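PDB 2P0S: ABC transporter, permease protein, putative from Porphyromonas gingivalis, which probably acts as the membrane-spanning permease part of an ABC-type transporter, of which this chain is one domain. Local coordinates for residues A[28-33]-A[81-86]. Sequence-based numbering, arbitrary orientation. Where two conformers were deposited one is given.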
ATOM      1  N   ASN A  28      -3.332  -9.229   7.589  1.00 37.30           N
ATOM      2  CA  ASN A  28      -3.524  -8.045   6.769  1.00 35.38           C
ATOM      3  C   ASN A  28      -4.626  -7.062   7.302  1.00 35.98           C
ATOM      4  O   ASN A  28      -5.710  -7.506   7.714  1.00 36.08           O
ATOM      5  CB  ASN A  28      -3.920  -8.524   5.387  1.00 33.39           C
ATOM      6  CG  ASN A  28      -3.863  -7.411   4.362  1.00 33.31           C
ATOM      7  OD1 ASN A  28      -4.774  -6.563   4.291  1.00 31.96           O
ATOM      8  ND2 ASN A  28      -2.746  -7.376   3.579  1.00 32.23           N
ATOM      9  N   ASP A  29      -4.374  -5.752   7.272  1.00 35.71           N
ATOM     10  CA  ASP A  29      -5.396  -4.848   7.818  1.00 35.89           C
ATOM     11  C   ASP A  29      -6.244  -4.052   6.818  1.00 33.46           C
ATOM     12  O   ASP A  29      -7.004  -3.133   7.209  1.00 33.34           O
ATOM     13  CB  ASP A  29      -4.814  -3.942   8.928  1.00 39.53           C
ATOM     14  CG  ASP A  29      -3.917  -2.844   8.365  1.00 42.78           C
ATOM     15  OD1 ASP A  29      -3.637  -1.840   9.118  1.00 48.53           O
ATOM     16  OD2 ASP A  29      -3.490  -2.983   7.187  1.00 44.50           O
ATOM     17  N   GLU A  30      -6.188  -4.436   5.545  1.00 29.45           N
ATOM     18  CA  GLU A  30      -6.941  -3.766   4.487  1.00 31.10           C
ATOM     19  C   GLU A  30      -8.029  -4.589   3.791  1.00 29.15           C
ATOM     20  O   GLU A  30      -9.008  -4.003   3.339  1.00 31.07           O
ATOM     21  CB  GLU A  30      -5.977  -3.341   3.338  1.00 32.89           C
ATOM     22  CG  GLU A  30      -5.354  -1.997   3.563  1.00 42.62           C
ATOM     23  CD  GLU A  30      -4.749  -1.469   2.259  1.00 51.34           C
ATOM     24  OE1 GLU A  30      -3.600  -1.923   1.947  1.00 53.54           O
ATOM     25  OE2 GLU A  30      -5.453  -0.645   1.562  1.00 55.71           O
ATOM     26  N   PHE A  31      -7.754  -5.900   3.594  1.00 24.15           N
ATOM     27  CA  PHE A  31      -8.634  -6.819   2.893  1.00 25.91           C
ATOM     28  C   PHE A  31      -8.872  -8.094   3.748  1.00 24.27           C
ATOM     29  O   PHE A  31      -8.007  -8.470   4.563  1.00 23.76           O
ATOM     30  CB  PHE A  31      -8.142  -7.221   1.517  1.00 28.10           C
ATOM     31  CG  PHE A  31      -7.615  -6.050   0.722  1.00 28.73           C
ATOM     32  CD1 PHE A  31      -8.501  -5.100   0.222  1.00 25.05           C
ATOM     33  CD2 PHE A  31      -6.262  -5.881   0.533  1.00 31.32           C
ATOM     34  CE1 PHE A  31      -8.042  -4.035  -0.530  1.00 31.01           C
ATOM     35  CE2 PHE A  31      -5.809  -4.753  -0.160  1.00 33.15           C
ATOM     36  CZ  PHE A  31      -6.723  -3.865  -0.653  1.00 28.80           C
ATOM     37  N   ARG A  32      -9.954  -8.780   3.439  0.50 22.46           N
ATOM     38  CA  ARG A  32     -10.332  -9.962   4.163  0.50 22.56           C
ATOM     39  C   ARG A  32      -9.910 -11.221   3.352  0.50 21.39           C
ATOM     40  O   ARG A  32     -10.657 -11.687   2.474  0.50 21.25           O
ATOM     41  CB  ARG A  32     -11.859  -9.906   4.440  0.50 24.32           C
ATOM     42  CG  ARG A  32     -12.222 -10.849   5.476  0.50 23.40           C
ATOM     43  CD  ARG A  32     -13.782 -11.080   5.548  0.50 26.25           C
ATOM     44  NE  ARG A  32     -13.964 -12.453   5.986  0.50 29.74           N
ATOM     45  CZ  ARG A  32     -14.721 -13.392   5.407  0.50 29.82           C
ATOM     46  NH1 ARG A  32     -14.750 -14.631   5.933  0.50 23.86           N
ATOM     47  NH2 ARG A  32     -15.424 -13.123   4.302  0.50 29.66           N
ATOM     48  N   PHE A  33      -8.736 -11.790   3.649  1.00 19.89           N
ATOM     49  CA  PHE A  33      -8.300 -12.897   2.854  1.00 21.87           C
ATOM     50  C   PHE A  33      -8.795 -14.245   3.345  1.00 21.73           C
ATOM     51  O   PHE A  33      -8.712 -14.546   4.593  1.00 26.17           O
ATOM     52  CB  PHE A  33      -6.735 -12.893   2.796  1.00 18.28           C
ATOM     53  CG  PHE A  33      -6.194 -11.731   1.991  1.00 21.88           C
ATOM     54  CD1 PHE A  33      -6.101 -11.856   0.571  1.00 21.04           C
ATOM     55  CD2 PHE A  33      -5.709 -10.570   2.570  1.00 24.50           C
ATOM     56  CE1 PHE A  33      -5.656 -10.817  -0.188  1.00 19.51           C
ATOM     57  CE2 PHE A  33      -5.195  -9.475   1.782  1.00 24.05           C
ATOM     58  CZ  PHE A  33      -5.120  -9.612   0.373  1.00 20.57           C
ATOM     59  N   SER A  81      -5.412  -0.058  -5.592  1.00 31.95           N
ATOM     60  CA  SER A  81      -4.934  -0.380  -4.259  1.00 32.90           C
ATOM     61  C   SER A  81      -4.824  -1.884  -3.947  1.00 31.13           C
ATOM     62  O   SER A  81      -3.884  -2.281  -3.281  1.00 30.71           O
ATOM     63  CB  SER A  81      -5.867   0.261  -3.218  1.00 34.23           C
ATOM     64  OG  SER A  81      -7.025  -0.575  -2.964  1.00 38.88           O
ATOM     65  N   VAL A  82      -5.794  -2.694  -4.394  1.00 29.03           N
ATOM     66  CA  VAL A  82      -5.836  -4.154  -4.191  1.00 25.35           C
ATOM     67  C   VAL A  82      -4.592  -4.753  -4.881  1.00 24.33           C
ATOM     68  O   VAL A  82      -3.797  -5.401  -4.237  1.00 24.90           O
ATOM     69  CB  VAL A  82      -7.144  -4.737  -4.768  1.00 23.59           C
ATOM     70  CG1 VAL A  82      -7.132  -6.144  -4.721  1.00 25.09           C
ATOM     71  CG2 VAL A  82      -8.443  -4.207  -3.972  1.00 29.13           C
ATOM     72  N   SER A  83      -4.374  -4.524  -6.151  1.00 23.61           N
ATOM     73  CA  SER A  83      -3.155  -5.080  -6.793  1.00 22.73           C
ATOM     74  C   SER A  83      -1.910  -4.459  -6.197  1.00 22.42           C
ATOM     75  O   SER A  83      -0.910  -5.145  -5.993  1.00 23.48           O
ATOM     76  CB  SER A  83      -3.201  -4.809  -8.285  1.00 22.73           C
ATOM     77  OG  SER A  83      -1.790  -4.988  -8.734  1.00 27.19           O
ATOM     78  N   ASN A  84      -1.956  -3.143  -5.956  0.50 23.39           N
ATOM     79  CA  ASN A  84      -0.826  -2.403  -5.321  0.50 23.82           C
ATOM     80  C   ASN A  84      -0.302  -3.188  -4.140  0.50 24.98           C
ATOM     81  O   ASN A  84       0.860  -3.703  -4.157  0.50 22.43           O
ATOM     82  CB  ASN A  84      -1.241  -0.980  -4.883  0.50 24.44           C
ATOM     83  CG  ASN A  84      -1.416  -0.054  -6.063  0.50 23.80           C
ATOM     84  OD1 ASN A  84      -1.956   1.069  -5.939  0.50 28.06           O
ATOM     85  ND2 ASN A  84      -0.938  -0.508  -7.235  0.50 24.95           N
ATOM     86  N   HIS A  85      -1.201  -3.359  -3.188  1.00 25.21           N
ATOM     87  CA  HIS A  85      -0.966  -3.912  -1.824  1.00 26.42           C
ATOM     88  C   HIS A  85      -0.490  -5.357  -1.928  1.00 24.55           C
ATOM     89  O   HIS A  85       0.556  -5.720  -1.355  1.00 24.29           O
ATOM     90  CB  HIS A  85      -2.322  -3.905  -1.082  1.00 30.19           C
ATOM     91  CG  HIS A  85      -2.259  -4.336   0.364  1.00 41.41           C
ATOM     92  ND1 HIS A  85      -1.528  -3.654   1.326  1.00 48.06           N
ATOM     93  CD2 HIS A  85      -2.886  -5.344   1.028  1.00 44.17           C
ATOM     94  CE1 HIS A  85      -1.694  -4.232   2.510  1.00 45.63           C
ATOM     95  NE2 HIS A  85      -2.526  -5.242   2.357  1.00 45.81           N
ATOM     96  N   ILE A  86      -1.188  -6.163  -2.719  1.00 22.39           N
ATOM     97  CA  ILE A  86      -0.889  -7.564  -2.900  1.00 18.61           C
ATOM     98  C   ILE A  86       0.476  -7.683  -3.593  1.00 19.53           C
ATOM     99  O   ILE A  86       1.306  -8.493  -3.160  1.00 21.69           O
ATOM    100  CB  ILE A  86      -1.954  -8.241  -3.692  1.00 17.20           C
ATOM    101  CG1 ILE A  86      -3.248  -8.305  -2.775  1.00 17.93           C
ATOM    102  CG2 ILE A  86      -1.513  -9.589  -4.151  1.00 18.76           C
ATOM    103  CD1 ILE A  86      -4.468  -8.933  -3.491  1.00 25.07           C
TER
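Glu30 and His85 face each other across the contact with their CA atoms 8.7 Å apart. The CA atoms of Phe31 and Val82 are 8.1 Å apart, again a spacing bridged by side chains. Residues 28-33 are a turn running into strand 32-35, while 81-86 lie in the first turns of helix 80-100, where His85 N bonds to Ser81 O (2.9 Å) and Ile86 N to Val82 O. His85, its CG anti to the backbone N (chi1 -175°), reaches out from the helix into the turn. Asn28 ND2 is placed 2.5 Å from His85 NE2, a hydrogen bond by its 159° N-H...N angle but implausibly short for two nitrogens, so its exact length is doubtful; the amide stands nearly perpendicular to the imidazole, at its edge. Asn28 OD1 accepts from two backbone donors on opposite faces of the amide plane: the bond from Glu30 N makes an Asx turn and that from Phe31 N an Asx motif, and together they restrain the amide's rotation. The Glu30 carboxylate stands steeply over one imidazole face, its plane 78° from the ring, with OE1 2.8 Å from His85 ND1 but at an angle too poor for a hydrogen bond. In the fold, the contact joins strand 32-35, outermost within this chain in the four-stranded mixed sheet, to the helix following strand 70-74, and Phe31, Phe33 and Val82 all touch Ile12 on the adjacent strand. Phe31 CE2 approaches His85 CD2 to 3.2 Å with the rings oblique, while Phe31 CE1 meets Val82 CG2 at 3.5 Å. Ile86 CG1 lies 3.9 Å from Phe33 CZ, at the phenyl edge.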